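Local coordinates for protein 2-hydroxyhepta-2,4-diene-1,7-dioate isomerase (Corynebacterium glutamicum, PDB 4DBF) that probably acts as a metal-binding oxaloacetate decarboxylase of the fumarylacetoacetate hydrolase family, although named as an isomerase, at residues S157-F162 against E237-I242. Residues are numbered along the deposited sequence; the frame is centred on the assembly and turned at random.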
ATOM      1  N   SER A 157     -16.475 -16.161   4.284  1.00 27.36           N
ATOM      2  CA  SER A 157     -16.711 -16.222   2.858  1.00 27.17           C
ATOM      3  C   SER A 157     -15.662 -15.494   1.997  1.00 26.98           C
ATOM      4  O   SER A 157     -15.576 -15.733   0.847  1.00 25.41           O
ATOM      5  CB  SER A 157     -18.078 -15.683   2.556  1.00 27.87           C
ATOM      6  OG  SER A 157     -18.074 -14.294   2.608  1.00 33.18           O
ATOM      7  N   VAL A 158     -14.877 -14.616   2.605  1.00 26.16           N
ATOM      8  CA  VAL A 158     -13.884 -13.846   1.874  1.00 25.93           C
ATOM      9  C   VAL A 158     -12.445 -14.261   2.127  1.00 25.53           C
ATOM     10  O   VAL A 158     -11.569 -13.736   1.509  1.00 25.87           O
ATOM     11  CB  VAL A 158     -13.989 -12.336   2.134  1.00 25.55           C
ATOM     12  CG1 VAL A 158     -15.318 -11.769   1.749  1.00 27.87           C
ATOM     13  CG2 VAL A 158     -13.611 -11.983   3.540  1.00 26.88           C
ATOM     14  N   VAL A 159     -12.213 -15.168   3.053  1.00 24.66           N
ATOM     15  CA  VAL A 159     -10.855 -15.579   3.295  1.00 24.46           C
ATOM     16  C   VAL A 159     -10.423 -16.875   2.594  1.00 24.72           C
ATOM     17  O   VAL A 159     -11.091 -17.871   2.637  1.00 23.68           O
ATOM     18  CB  VAL A 159     -10.363 -15.456   4.761  1.00 27.34           C
ATOM     19  CG1 VAL A 159     -11.244 -14.641   5.670  1.00 25.51           C
ATOM     20  CG2 VAL A 159      -9.815 -16.729   5.346  1.00 27.69           C
ATOM     21  N   LEU A 160      -9.285 -16.790   1.940  1.00 21.22           N
ATOM     22  CA  LEU A 160      -8.660 -17.927   1.361  1.00 22.85           C
ATOM     23  C   LEU A 160      -8.113 -18.840   2.438  1.00 23.19           C
ATOM     24  O   LEU A 160      -8.328 -19.989   2.399  1.00 21.85           O
ATOM     25  CB  LEU A 160      -7.541 -17.526   0.411  1.00 23.03           C
ATOM     26  CG  LEU A 160      -6.738 -18.646  -0.209  1.00 25.84           C
ATOM     27  CD1 LEU A 160      -7.552 -19.586  -1.039  1.00 29.39           C
ATOM     28  CD2 LEU A 160      -5.488 -18.216  -0.934  1.00 26.81           C
ATOM     29  N   GLY A 161      -7.365 -18.284   3.359  1.00 20.92           N
ATOM     30  CA  GLY A 161      -6.779 -19.081   4.415  1.00 21.86           C
ATOM     31  C   GLY A 161      -5.919 -18.249   5.338  1.00 20.46           C
ATOM     32  O   GLY A 161      -5.948 -16.989   5.290  1.00 19.89           O
ATOM     33  N   PHE A 162      -5.168 -18.945   6.186  1.00 20.80           N
ATOM     34  CA  PHE A 162      -4.411 -18.269   7.230  1.00 21.59           C
ATOM     35  C   PHE A 162      -2.947 -18.498   6.919  1.00 21.90           C
ATOM     36  O   PHE A 162      -2.608 -19.539   6.396  1.00 22.35           O
ATOM     37  CB  PHE A 162      -4.702 -18.860   8.645  1.00 22.36           C
ATOM     38  CG  PHE A 162      -6.027 -18.408   9.215  1.00 25.90           C
ATOM     39  CD1 PHE A 162      -6.537 -17.147   8.936  1.00 28.88           C
ATOM     40  CD2 PHE A 162      -6.775 -19.253  10.039  1.00 30.29           C
ATOM     41  CE1 PHE A 162      -7.809 -16.742   9.439  1.00 33.63           C
ATOM     42  CE2 PHE A 162      -8.016 -18.824  10.578  1.00 28.32           C
ATOM     43  CZ  PHE A 162      -8.523 -17.574  10.254  1.00 28.98           C
ATOM     44  N   GLU A 237     -14.875  -8.946  13.133  1.00 21.98           N
ATOM     45  CA  GLU A 237     -14.975  -7.515  13.314  1.00 21.99           C
ATOM     46  C   GLU A 237     -13.783  -6.813  12.584  1.00 21.86           C
ATOM     47  O   GLU A 237     -13.954  -5.736  12.033  1.00 21.19           O
ATOM     48  CB  GLU A 237     -14.931  -7.129  14.792  1.00 22.74           C
ATOM     49  CG  GLU A 237     -15.050  -5.659  14.996  1.00 27.81           C
ATOM     50  CD  GLU A 237     -14.994  -5.200  16.461  1.00 35.39           C
ATOM     51  OE1 GLU A 237     -14.836  -6.044  17.384  1.00 33.44           O
ATOM     52  OE2 GLU A 237     -15.089  -3.956  16.643  1.00 39.11           O
ATOM     53  N   ILE A 238     -12.602  -7.426  12.618  1.00 21.60           N
ATOM     54  CA  ILE A 238     -11.458  -6.852  11.846  1.00 20.79           C
ATOM     55  C   ILE A 238     -11.837  -6.711  10.356  1.00 21.50           C
ATOM     56  O   ILE A 238     -11.679  -5.656   9.742  1.00 19.89           O
ATOM     57  CB  ILE A 238     -10.243  -7.757  11.967  1.00 21.55           C
ATOM     58  CG1 ILE A 238      -9.788  -7.786  13.443  1.00 19.13           C
ATOM     59  CG2 ILE A 238      -9.055  -7.208  11.090  1.00 20.32           C
ATOM     60  CD1 ILE A 238      -8.618  -8.797  13.701  1.00 22.58           C
ATOM     61  N   ILE A 239     -12.327  -7.777   9.761  1.00 20.47           N
ATOM     62  CA  ILE A 239     -12.711  -7.745   8.357  1.00 21.96           C
ATOM     63  C   ILE A 239     -13.819  -6.720   8.006  1.00 21.31           C
ATOM     64  O   ILE A 239     -13.738  -6.034   7.033  1.00 20.01           O
ATOM     65  CB  ILE A 239     -12.978  -9.156   7.842  1.00 19.52           C
ATOM     66  CG1 ILE A 239     -11.665  -9.891   7.681  1.00 23.81           C
ATOM     67  CG2 ILE A 239     -13.686  -9.140   6.528  1.00 22.66           C
ATOM     68  CD1 ILE A 239     -11.717 -11.343   7.975  1.00 25.45           C
ATOM     69  N   GLU A 240     -14.808  -6.604   8.862  1.00 21.53           N
ATOM     70  CA  GLU A 240     -15.850  -5.620   8.697  1.00 22.48           C
ATOM     71  C   GLU A 240     -15.325  -4.185   8.793  1.00 22.35           C
ATOM     72  O   GLU A 240     -15.667  -3.317   8.017  1.00 21.55           O
ATOM     73  CB  GLU A 240     -16.869  -5.846   9.772  1.00 22.82           C
ATOM     74  CG  GLU A 240     -17.980  -4.869   9.793  1.00 24.78           C
ATOM     75  CD  GLU A 240     -18.953  -5.185  10.893  1.00 32.86           C
ATOM     76  OE1 GLU A 240     -18.685  -4.811  12.007  1.00 35.05           O
ATOM     77  OE2 GLU A 240     -19.955  -5.828  10.635  1.00 35.53           O
ATOM     78  N   PHE A 241     -14.479  -3.971   9.782  1.00 21.34           N
ATOM     79  CA  PHE A 241     -13.832  -2.691  10.009  1.00 21.87           C
ATOM     80  C   PHE A 241     -12.983  -2.219   8.817  1.00 19.50           C
ATOM     81  O   PHE A 241     -13.089  -1.149   8.364  1.00 20.33           O
ATOM     82  CB  PHE A 241     -12.980  -2.824  11.259  1.00 22.90           C
ATOM     83  CG  PHE A 241     -12.243  -1.585  11.647  1.00 25.44           C
ATOM     84  CD1 PHE A 241     -12.893  -0.542  12.212  1.00 31.14           C
ATOM     85  CD2 PHE A 241     -10.897  -1.509  11.524  1.00 29.09           C
ATOM     86  CE1 PHE A 241     -12.219   0.570  12.599  1.00 29.45           C
ATOM     87  CE2 PHE A 241     -10.216  -0.399  11.895  1.00 31.82           C
ATOM     88  CZ  PHE A 241     -10.877   0.637  12.442  1.00 30.98           C
ATOM     89  N   ILE A 242     -12.165  -3.100   8.316  1.00 21.08           N
ATOM     90  CA  ILE A 242     -11.327  -2.801   7.193  1.00 19.11           C
ATOM     91  C   ILE A 242     -12.153  -2.572   5.941  1.00 21.21           C
ATOM     92  O   ILE A 242     -12.039  -1.563   5.348  1.00 21.31           O
ATOM     93  CB  ILE A 242     -10.294  -3.900   6.974  1.00 19.30           C
ATOM     94  CG1 ILE A 242      -9.358  -3.993   8.164  1.00 17.64           C
ATOM     95  CG2 ILE A 242      -9.532  -3.664   5.704  1.00 18.57           C
ATOM     96  CD1 ILE A 242      -8.364  -5.098   8.033  1.00 16.89           C
TER
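V158 and I239 begin a small worked example of how a helix and the start of a strand can meet through methyl groups: between these two segments the contact consists of I239 touching V158 and V159. V158 aims its side chain at helix 235-243; its methyl CG2 meets the branch methyl CG2 of I239 at 4.1 Å, the two side chains lying alongside and running opposite ways. With chi1 at -60°, CG2 of V158 sits between the backbone N and the carbonyl carbon, and from there it reaches the isoleucine branch. The backbone of V158 is hydrogen-bonded to G144, which ties this end of the segment to the chain just past strand 133-143.

One residue on, V159 also points toward the helix. Its CG1 lies 4.1 Å from CD1 of I239, the far end of the longer isoleucine arm, and here the side chains are roughly perpendicular. At chi1 -13°, CG1 of V159 almost eclipses its backbone N, probably a less relaxed conformation, and the 145° chi2 of I239 carries CD1 off the staggered position where it meets V159. Beyond V159 the contact ends: L160 and G161 both face V142 in a classic beta bulge, and F162 packs on L139 and V141 of the neighbouring strand.

I239 thus serves both valines with separate branches and also touches I254, so it joins strand 253-255 to the start of strand 159-170; I238 and I242 pack on I254 and I86 as well. With no polar group taking part and 88 Å² buried in all, the contact is a light hydrophobic seam within the FAA hydrolase-type region, away from the magnesium ligands, and its chemistry implies cohesion by dispersion and exclusion of water, with little directional constraint.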